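Local coordinates for protein PA0821 (PDB 7DRG) that probably acts as the immunity protein (antitoxin) that protects Pseudomonas aeruginosa from its own VRR-NUC domain-containing type VI secretion effector, at residues Phe62-Arg67 with Ala170-Pro175; Leu165-Ala170 with Ala260-Gly265; Cys214-Ala217 with Glu221-Pro224. One frame throughout, in Å; residues are numbered along the deposited sequence.

Contact 1: Phe62-Arg67 with Ala170-Pro175; sequences FDEFER and ARRLEP
Glu64 and Arg172 reach toward each other from helices 52-69 and 161-173 and meet in a single salt bridge, a compact example of how two side chains can join two helical segments across a wide gap between their backbones. One carboxylate oxygen does all the work. Glu64 OE1 accepts from Arg172 NH2 at 2.7 Å and, equally close, from Arg172 NH1 at 2.7 Å, so the guanidinium grips end-on with its two terminal nitrogens converging on one atom. OE1 sits at the guanidinium edge, almost in its plane, while the carboxylate is turned nearly perpendicular to that plane, at 88°. The two donors therefore reach OE1 differently: NH1 comes nearly along the C-O direction of Glu64, whereas NH2 arrives from above the carboxylate plane. Sharing one acceptor bends both hydrogen bonds.

Side-chain shape explains the reach. Arg172 starts with CG anti to its own carbonyl carbon (chi1 -36°) and then runs extended to NE, carrying the charge across to helix 52-69, where it also touches Ser57, Gln60 and Cys61. Glu64 leaves its helix with a first torsion that falls away from the staggered positions (chi1 -95°), and it packs on Leu165 and Phe169. Arg172 lies in the last turn of its helix.

The second carboxylate oxygen, OE2, lies close to OD2 of Asp168. Chemically, the bridge is charge-assisted and forked rather than the side-by-side pairing of two nitrogens with two oxygens. Two acids as near as Glu64 and Asp168 would be expected to raise each other's pKa; Arg172, with Arg171 bridged to Asp168 OD1, would probably offset part of the negative charge they gather and so ease this.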
loop_
_atom_site.group_PDB
_atom_site.type_symbol
_atom_site.label_atom_id
_atom_site.label_comp_id
_atom_site.label_asym_id
_atom_site.label_seq_id
_atom_site.Cartn_x
_atom_site.Cartn_y
_atom_site.Cartn_z
ATOM N N PHE B 62 2.552 -29.587 -20.240
ATOM C CA PHE B 62 3.930 -29.224 -19.946
ATOM C C PHE B 62 4.786 -29.209 -21.206
ATOM O O PHE B 62 5.657 -28.343 -21.348
ATOM C CB PHE B 62 4.529 -30.161 -18.895
ATOM C CG PHE B 62 5.900 -29.743 -18.445
ATOM C CD1 PHE B 62 6.080 -28.526 -17.806
ATOM C CD2 PHE B 62 7.006 -30.545 -18.671
ATOM C CE1 PHE B 62 7.334 -28.112 -17.396
ATOM C CE2 PHE B 62 8.269 -30.133 -18.253
ATOM C CZ PHE B 62 8.426 -28.917 -17.612
ATOM N N ASP B 63 4.565 -30.153 -22.133
ATOM C CA ASP B 63 5.311 -30.126 -23.392
ATOM C C ASP B 63 5.117 -28.795 -24.113
ATOM O O ASP B 63 6.076 -28.198 -24.611
ATOM C CB ASP B 63 4.866 -31.270 -24.303
ATOM C CG ASP B 63 5.374 -32.632 -23.862
ATOM O OD1 ASP B 63 6.333 -32.703 -23.062
ATOM O OD2 ASP B 63 4.813 -33.638 -24.354
ATOM N N GLU B 64 3.866 -28.332 -24.183
ATOM C CA GLU B 64 3.544 -27.050 -24.809
ATOM C C GLU B 64 4.240 -25.894 -24.104
ATOM O O GLU B 64 4.781 -24.985 -24.746
ATOM C CB GLU B 64 2.039 -26.833 -24.772
ATOM C CG GLU B 64 1.286 -27.247 -25.977
ATOM C CD GLU B 64 -0.081 -26.602 -25.994
ATOM O OE1 GLU B 64 -0.981 -27.114 -25.300
ATOM O OE2 GLU B 64 -0.238 -25.567 -26.680
ATOM N N PHE B 65 4.198 -25.898 -22.772
ATOM C CA PHE B 65 4.810 -24.829 -21.994
ATOM C C PHE B 65 6.327 -24.868 -22.114
ATOM O O PHE B 65 6.977 -23.826 -22.268
ATOM C CB PHE B 65 4.370 -24.963 -20.537
ATOM C CG PHE B 65 5.037 -24.005 -19.601
ATOM C CD1 PHE B 65 4.589 -22.699 -19.495
ATOM C CD2 PHE B 65 6.105 -24.417 -18.813
ATOM C CE1 PHE B 65 5.198 -21.816 -18.615
ATOM C CE2 PHE B 65 6.713 -23.532 -17.926
ATOM C CZ PHE B 65 6.257 -22.234 -17.842
ATOM N N GLU B 66 6.901 -26.068 -22.065
ATOM C CA GLU B 66 8.351 -26.207 -22.058
ATOM C C GLU B 66 8.964 -25.771 -23.381
ATOM O O GLU B 66 10.124 -25.341 -23.405
ATOM C CB GLU B 66 8.728 -27.653 -21.725
ATOM C CG GLU B 66 10.170 -27.860 -21.333
ATOM C CD GLU B 66 10.455 -29.286 -20.891
ATOM O OE1 GLU B 66 9.991 -30.225 -21.577
ATOM O OE2 GLU B 66 11.140 -29.467 -19.857
ATOM N N ARG B 67 8.217 -25.871 -24.489
ATOM C CA ARG B 67 8.738 -25.359 -25.754
ATOM C C ARG B 67 9.090 -23.883 -25.642
ATOM O O ARG B 67 10.074 -23.429 -26.240
ATOM C CB ARG B 67 7.733 -25.580 -26.885
ATOM C CG ARG B 67 8.288 -25.202 -28.253
ATOM C CD ARG B 67 7.265 -25.382 -29.370
ATOM N NE ARG B 67 6.093 -24.532 -29.175
ATOM C CZ ARG B 67 6.035 -23.247 -29.509
ATOM N NH1 ARG B 67 7.084 -22.653 -30.063
ATOM N NH2 ARG B 67 4.924 -22.557 -29.285
ATOM N N ALA B 170 -7.178 -25.507 -20.993
ATOM C CA ALA B 170 -8.583 -25.640 -20.628
ATOM C C ALA B 170 -9.240 -26.748 -21.431
ATOM O O ALA B 170 -10.027 -27.540 -20.896
ATOM C CB ALA B 170 -9.310 -24.316 -20.860
ATOM N N ARG B 171 -8.914 -26.813 -22.718
ATOM C CA ARG B 171 -9.496 -27.812 -23.604
ATOM C C ARG B 171 -9.176 -29.230 -23.138
ATOM O O ARG B 171 -10.040 -30.116 -23.195
ATOM C CB ARG B 171 -8.986 -27.562 -25.021
ATOM C CG ARG B 171 -9.684 -28.316 -26.115
ATOM C CD ARG B 171 -9.765 -27.429 -27.350
ATOM N NE ARG B 171 -8.518 -26.703 -27.605
ATOM C CZ ARG B 171 -8.452 -25.560 -28.278
ATOM N NH1 ARG B 171 -9.564 -25.006 -28.752
ATOM N NH2 ARG B 171 -7.282 -24.960 -28.475
ATOM N N ARG B 172 -7.964 -29.458 -22.645
ATOM C CA ARG B 172 -7.586 -30.830 -22.227
ATOM C C ARG B 172 -8.021 -31.167 -20.802
ATOM O O ARG B 172 -8.230 -32.325 -20.559
ATOM C CB ARG B 172 -6.082 -31.057 -22.072
ATOM C CG ARG B 172 -5.172 -30.350 -23.036
ATOM C CD ARG B 172 -3.853 -31.057 -23.163
ATOM N NE ARG B 172 -3.336 -30.720 -24.458
ATOM C CZ ARG B 172 -2.603 -29.660 -24.702
ATOM N NH1 ARG B 172 -2.273 -28.856 -23.719
ATOM N NH2 ARG B 172 -2.191 -29.401 -25.918
ATOM N N LEU B 173 -8.089 -30.188 -19.904
ATOM C CA LEU B 173 -8.330 -30.504 -18.507
ATOM C C LEU B 173 -9.787 -30.349 -18.105
ATOM O O LEU B 173 -10.155 -30.797 -17.010
ATOM C CB LEU B 173 -7.456 -29.617 -17.606
ATOM C CG LEU B 173 -5.947 -29.773 -17.823
ATOM C CD1 LEU B 173 -5.176 -28.770 -16.974
ATOM C CD2 LEU B 173 -5.501 -31.196 -17.500
ATOM N N GLU B 174 -10.613 -29.735 -18.958
ATOM C CA GLU B 174 -12.015 -29.425 -18.685
ATOM C C GLU B 174 -12.195 -28.913 -17.248
ATOM O O GLU B 174 -12.870 -29.549 -16.437
ATOM C CB GLU B 174 -12.910 -30.629 -18.959
ATOM C CG GLU B 174 -12.751 -31.137 -20.397
ATOM C CD GLU B 174 -13.995 -31.817 -20.942
ATOM O OE1 GLU B 174 -14.477 -32.776 -20.303
ATOM O OE2 GLU B 174 -14.484 -31.387 -22.016
ATOM N N PRO B 175 -11.603 -27.766 -16.921
ATOM C CA PRO B 175 -11.567 -27.308 -15.527
ATOM C C PRO B 175 -12.935 -26.877 -15.029
ATOM O O PRO B 175 -13.855 -26.589 -15.800
ATOM C CB PRO B 175 -10.605 -26.110 -15.569
ATOM C CG PRO B 175 -9.900 -26.210 -16.902
ATOM C CD PRO B 175 -10.890 -26.844 -17.820
#

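Contact 2: Leu165-Ala170 with Ala260-Gly265; sequences LFIDFA and AFYRYG
Tyr264 lays its ring against Ala170, and Tyr262 takes the tip of Ile167, so that alternate residues of strand 259-264 meet residues one turn apart on helix 161-173. The principle of a helix packing on one side of a strand can be followed along Tyr264. From CB the side chain turns into the position between the backbone N and the carbonyl carbon (chi1 68°), which brings the ring broadside to the helix. Tyr264 CD1 lies 4.1 Å from Ala170 CB, and CE1 follows at 4.2 Å from the same Ala170 CB. Over the same face, toward its CD2/CE2 rim, lies Ala170 O, 3.6 Å from Tyr264 CD2 and 3.7 Å from Tyr264 CE2. The methyl itself sits over the centre of the ring: Ala170 CB is 4.0 Å from the Tyr264 centroid and only 7° off the normal, a nearly axial CH-pi contact. At the tip, the hydroxyl comes within packing range of the Pro175 carbonyl oxygen, and the side chain also touches Leu235 and Val269.

The second pair is built differently. Ile167 CD1 rests 3.9 Å from Tyr262 CB and 3.9 Å from Tyr262 CD2, approaching the base of the ring obliquely as the two side chains cross at about a right angle. With CG1 anti to the carbonyl carbon (chi1 -55°), Ile167 brings this terminal methyl close to the strand. The far end of Tyr262 is polar and is held elsewhere, its OH bonding to Gln271 OE1 and Leu358 N.

No hydrogen bond joins the two segments. Cohesion probably comes mainly from dispersion between methyl groups and tyrosine carbons, with the Ala170 carbonyl oxygen as a polar neighbour of the ring. The close approach, 7.0 Å between Ala170 CA and Tyr264 CA, is consistent with the small alanine side chain.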
loop_
_atom_site.group_PDB
_atom_site.type_symbol
_atom_site.label_atom_id
_atom_site.label_comp_id
_atom_site.label_asym_id
_atom_site.label_seq_id
_atom_site.Cartn_x
_atom_site.Cartn_y
_atom_site.Cartn_z
ATOM N N LEU B 165 -1.847 -21.050 -24.760
ATOM C CA LEU B 165 -1.647 -22.070 -23.732
ATOM C C LEU B 165 -2.877 -22.197 -22.846
ATOM O O LEU B 165 -3.324 -23.309 -22.542
ATOM C CB LEU B 165 -0.417 -21.747 -22.876
ATOM C CG LEU B 165 0.964 -21.759 -23.522
ATOM C CD1 LEU B 165 2.009 -21.364 -22.479
ATOM C CD2 LEU B 165 1.280 -23.125 -24.126
ATOM N N PHE B 166 -3.427 -21.061 -22.399
ATOM C CA PHE B 166 -4.559 -21.108 -21.479
ATOM C C PHE B 166 -5.750 -21.822 -22.110
ATOM O O PHE B 166 -6.393 -22.662 -21.467
ATOM C CB PHE B 166 -4.934 -19.689 -21.032
ATOM C CG PHE B 166 -5.857 -19.653 -19.851
ATOM C CD1 PHE B 166 -5.352 -19.761 -18.566
ATOM C CD2 PHE B 166 -7.225 -19.510 -20.020
ATOM C CE1 PHE B 166 -6.204 -19.735 -17.475
ATOM C CE2 PHE B 166 -8.074 -19.481 -18.934
ATOM C CZ PHE B 166 -7.559 -19.590 -17.657
ATOM N N ILE B 167 -6.038 -21.523 -23.377
ATOM C CA ILE B 167 -7.135 -22.197 -24.065
ATOM C C ILE B 167 -6.807 -23.670 -24.289
ATOM O O ILE B 167 -7.653 -24.544 -24.073
ATOM C CB ILE B 167 -7.451 -21.482 -25.388
ATOM C CG1 ILE B 167 -7.728 -19.992 -25.155
ATOM C CG2 ILE B 167 -8.617 -22.167 -26.085
ATOM C CD1 ILE B 167 -8.757 -19.712 -24.096
ATOM N N ASP B 168 -5.587 -23.968 -24.745
ATOM C CA ASP B 168 -5.199 -25.357 -24.977
ATOM C C ASP B 168 -5.294 -26.174 -23.698
ATOM O O ASP B 168 -5.758 -27.321 -23.720
ATOM C CB ASP B 168 -3.780 -25.434 -25.539
ATOM C CG ASP B 168 -3.708 -25.053 -27.017
ATOM O OD1 ASP B 168 -4.761 -24.781 -27.617
ATOM O OD2 ASP B 168 -2.590 -25.012 -27.576
ATOM N N PHE B 169 -4.864 -25.597 -22.571
ATOM C CA PHE B 169 -4.905 -26.336 -21.311
ATOM C C PHE B 169 -6.343 -26.539 -20.850
ATOM O O PHE B 169 -6.699 -27.612 -20.349
ATOM C CB PHE B 169 -4.122 -25.598 -20.208
ATOM C CG PHE B 169 -2.637 -25.460 -20.455
ATOM C CD1 PHE B 169 -2.025 -25.974 -21.583
ATOM C CD2 PHE B 169 -1.847 -24.805 -19.512
ATOM C CE1 PHE B 169 -0.668 -25.828 -21.788
ATOM C CE2 PHE B 169 -0.486 -24.657 -19.709
ATOM C CZ PHE B 169 0.108 -25.171 -20.836
ATOM N N ALA B 170 -7.178 -25.507 -20.993
ATOM C CA ALA B 170 -8.583 -25.640 -20.628
ATOM C C ALA B 170 -9.240 -26.748 -21.431
ATOM O O ALA B 170 -10.027 -27.540 -20.896
ATOM C CB ALA B 170 -9.310 -24.316 -20.860
ATOM N N ALA B 260 -13.870 -11.209 -25.863
ATOM C CA ALA B 260 -13.849 -12.368 -26.738
ATOM C C ALA B 260 -14.241 -13.603 -25.942
ATOM O O ALA B 260 -14.018 -13.681 -24.730
ATOM C CB ALA B 260 -12.467 -12.575 -27.372
ATOM N N PHE B 261 -14.830 -14.570 -26.638
ATOM C CA PHE B 261 -15.309 -15.797 -26.024
ATOM C C PHE B 261 -14.708 -16.983 -26.754
ATOM O O PHE B 261 -14.777 -17.067 -27.985
ATOM C CB PHE B 261 -16.839 -15.862 -26.042
ATOM C CG PHE B 261 -17.482 -14.709 -25.340
ATOM C CD1 PHE B 261 -17.655 -13.499 -25.989
ATOM C CD2 PHE B 261 -17.878 -14.820 -24.018
ATOM C CE1 PHE B 261 -18.225 -12.425 -25.334
ATOM C CE2 PHE B 261 -18.457 -13.753 -23.362
ATOM C CZ PHE B 261 -18.629 -12.553 -24.021
ATOM N N TYR B 262 -14.092 -17.878 -25.993
ATOM C CA TYR B 262 -13.491 -19.087 -26.531
ATOM C C TYR B 262 -14.248 -20.275 -25.966
ATOM O O TYR B 262 -14.109 -20.615 -24.784
ATOM C CB TYR B 262 -12.000 -19.158 -26.198
ATOM C CG TYR B 262 -11.230 -17.956 -26.687
ATOM C CD1 TYR B 262 -10.855 -17.838 -28.023
ATOM C CD2 TYR B 262 -10.897 -16.925 -25.817
ATOM C CE1 TYR B 262 -10.162 -16.734 -28.471
ATOM C CE2 TYR B 262 -10.197 -15.819 -26.255
ATOM C CZ TYR B 262 -9.833 -15.725 -27.578
ATOM O OH TYR B 262 -9.139 -14.618 -28.014
ATOM N N ARG B 263 -15.045 -20.906 -26.818
ATOM C CA ARG B 263 -15.700 -22.154 -26.456
ATOM C C ARG B 263 -14.708 -23.279 -26.691
ATOM O O ARG B 263 -14.436 -23.663 -27.829
ATOM C CB ARG B 263 -16.984 -22.349 -27.257
ATOM C CG ARG B 263 -18.224 -21.914 -26.494
ATOM C CD ARG B 263 -19.522 -22.125 -27.272
ATOM N NE ARG B 263 -19.726 -23.517 -27.653
ATOM C CZ ARG B 263 -19.913 -23.926 -28.902
ATOM N NH1 ARG B 263 -19.937 -23.044 -29.895
ATOM N NH2 ARG B 263 -20.086 -25.215 -29.155
ATOM N N TYR B 264 -14.117 -23.762 -25.615
ATOM C CA TYR B 264 -13.515 -25.075 -25.612
ATOM C C TYR B 264 -14.659 -26.045 -25.299
ATOM O O TYR B 264 -15.829 -25.651 -25.264
ATOM C CB TYR B 264 -12.334 -25.103 -24.639
ATOM C CG TYR B 264 -12.756 -24.982 -23.206
ATOM C CD1 TYR B 264 -12.970 -23.739 -22.618
ATOM C CD2 TYR B 264 -12.968 -26.118 -22.444
ATOM C CE1 TYR B 264 -13.381 -23.646 -21.318
ATOM C CE2 TYR B 264 -13.379 -26.039 -21.153
ATOM C CZ TYR B 264 -13.578 -24.800 -20.584
ATOM O OH TYR B 264 -13.993 -24.739 -19.285
ATOM N N GLY B 265 -14.354 -27.313 -25.079
ATOM C CA GLY B 265 -15.376 -28.335 -24.929
ATOM C C GLY B 265 -16.581 -28.068 -24.045
ATOM O O GLY B 265 -17.689 -27.863 -24.551
#

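Contact 3: Cys214-Ala217 with Glu221-Pro224; sequences CLLA and EFKP
Phe222 turns one face of its ring toward Leu216, and both the side chain and the carbonyl of that leucine settle over it. The example illustrates how an aromatic residue just past a helix can reach back to the end of that helix. Leu216 CB lies 4.3 Å from the Phe222 ring centroid, 25° off the normal, which makes a CH-pi contact displaced toward the rim; its closest ring atom is Phe222 CE1, at 3.9 Å. Over the same face, but at the root of the ring, stands Leu216 O, 3.5 Å from Phe222 CG. The leucine thus spans the ring lengthwise, carbonyl oxygen near the attached end and CB near the far end. Ala217 adds its own carbonyl: Ala217 O is 3.7 Å from Phe222 CB and approaches the ring obliquely.

The phenylalanine reaches this pose with a first torsion away from the staggered wells (chi1 -119°). Of the Leu216 side chain, CB alone comes within touching distance of the ring; the side chain also touches Tyr45 and Lys228. Leu216 O, besides lying over the ring, is hydrogen-bonded to Thr219 OG1 in the intervening turn. Around the pair, the Phe222 ring stacks with Tyr302 and meets Tyr45, and it touches Leu143 and Ile305, while the Phe222 carbonyl is bonded to the Tyr302 hydroxyl.

No hydrogen bond links the two segments directly, and the closest pair of CA atoms, Ala217 CA and Phe222 CA, is 6.3 Å apart. Three residues on, the chain still runs in broadly the same direction, and the Phe222 side chain reaches back to the helix end. An aromatic ring thus packs against helix-end carbonyl groups, in a buried setting, where a helix-to-3-10 connection lies against Tyr45 of strand 34-46 in the TsiV-family immunity fold.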
loop_
_atom_site.group_PDB
_atom_site.type_symbol
_atom_site.label_atom_id
_atom_site.label_comp_id
_atom_site.label_asym_id
_atom_site.label_seq_id
_atom_site.Cartn_x
_atom_site.Cartn_y
_atom_site.Cartn_z
ATOM N N CYS B 214 -3.794 -23.625 -4.580
ATOM C CA CYS B 214 -3.784 -24.982 -4.042
ATOM C C CYS B 214 -4.180 -25.028 -2.569
ATOM O O CYS B 214 -4.632 -26.079 -2.101
ATOM C CB CYS B 214 -2.416 -25.634 -4.258
ATOM S SG CYS B 214 -1.053 -24.902 -3.363
ATOM N N LEU B 215 -4.036 -23.923 -1.831
ATOM C CA LEU B 215 -4.557 -23.864 -0.466
ATOM C C LEU B 215 -6.054 -23.589 -0.445
ATOM O O LEU B 215 -6.746 -24.025 0.481
ATOM C CB LEU B 215 -3.845 -22.781 0.350
ATOM C CG LEU B 215 -2.328 -22.827 0.523
ATOM C CD1 LEU B 215 -1.888 -21.806 1.569
ATOM C CD2 LEU B 215 -1.869 -24.221 0.893
ATOM N N LEU B 216 -6.565 -22.858 -1.438
ATOM C CA LEU B 216 -7.988 -22.545 -1.495
ATOM C C LEU B 216 -8.823 -23.734 -1.956
ATOM O O LEU B 216 -9.973 -23.885 -1.521
ATOM C CB LEU B 216 -8.222 -21.360 -2.444
ATOM C CG LEU B 216 -7.594 -20.011 -2.074
ATOM C CD1 LEU B 216 -7.755 -19.001 -3.204
ATOM C CD2 LEU B 216 -8.214 -19.479 -0.787
ATOM N N ALA B 217 -8.243 -24.600 -2.794
ATOM C CA ALA B 217 -9.023 -25.484 -3.659
ATOM C C ALA B 217 -9.976 -26.396 -2.889
ATOM O O ALA B 217 -11.085 -26.676 -3.361
ATOM C CB ALA B 217 -8.075 -26.317 -4.521
ATOM N N GLU B 221 -15.032 -23.406 2.129
ATOM C CA GLU B 221 -15.541 -22.215 1.463
ATOM C C GLU B 221 -15.607 -22.373 -0.049
ATOM O O GLU B 221 -16.391 -21.675 -0.700
ATOM C CB GLU B 221 -14.682 -21.001 1.834
ATOM C CG GLU B 221 -14.847 -20.519 3.276
ATOM C CD GLU B 221 -13.865 -21.156 4.258
ATOM O OE1 GLU B 221 -13.274 -22.211 3.943
ATOM O OE2 GLU B 221 -13.685 -20.589 5.357
ATOM N N PHE B 222 -14.836 -23.298 -0.601
ATOM C CA PHE B 222 -14.805 -23.450 -2.077
ATOM C C PHE B 222 -15.882 -24.413 -2.592
ATOM O O PHE B 222 -16.037 -24.508 -3.790
ATOM C CB PHE B 222 -13.399 -23.860 -2.514
ATOM C CG PHE B 222 -12.690 -22.909 -3.443
ATOM C CD1 PHE B 222 -12.458 -21.600 -3.086
ATOM C CD2 PHE B 222 -12.245 -23.339 -4.672
ATOM C CE1 PHE B 222 -11.797 -20.738 -3.937
ATOM C CE2 PHE B 222 -11.604 -22.468 -5.532
ATOM C CZ PHE B 222 -11.374 -21.171 -5.157
ATOM N N LYS B 223 -16.619 -25.072 -1.701
ATOM C CA LYS B 223 -17.620 -26.040 -2.141
ATOM C C LYS B 223 -18.704 -25.454 -3.046
ATOM O O LYS B 223 -19.100 -26.144 -4.003
ATOM C CB LYS B 223 -18.256 -26.710 -0.916
ATOM C CG LYS B 223 -17.290 -27.375 0.082
ATOM C CD LYS B 223 -17.141 -28.881 -0.132
ATOM C CE LYS B 223 -16.618 -29.567 1.136
ATOM N NZ LYS B 223 -15.186 -29.255 1.425
ATOM N N PRO B 224 -19.249 -24.253 -2.803
ATOM C CA PRO B 224 -20.297 -23.739 -3.695
ATOM C C PRO B 224 -19.846 -23.656 -5.150
ATOM O O PRO B 224 -18.658 -23.524 -5.457
ATOM C CB PRO B 224 -20.595 -22.350 -3.121
ATOM C CG PRO B 224 -20.279 -22.468 -1.685
ATOM C CD PRO B 224 -19.071 -23.370 -1.633
#

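How the contacts relate
Contacts 1 and 2 share helix 161-173, and Ala170 belongs to both: the helix presents Arg172 to helix 52-69 on one side and Ile167 with Ala170 to strand 259-264 on another. Their centres lie 10 Å apart, and they meet directly where the acids Glu64 and Asp168 come together. Chemistry follows position. Contact 1, at the surface, rests on charge; contact 2, buried, relies on aliphatic groups against tyrosine rings without a hydrogen bond. Contact 3 is buried too and also uses CH-pi packing, but it is local, spanning a short connection, and stands apart, its centre 22 Å from that of contact 1 and 23 Å from that of contact 2. Along the chain it falls inside the loop that contact 2 closes.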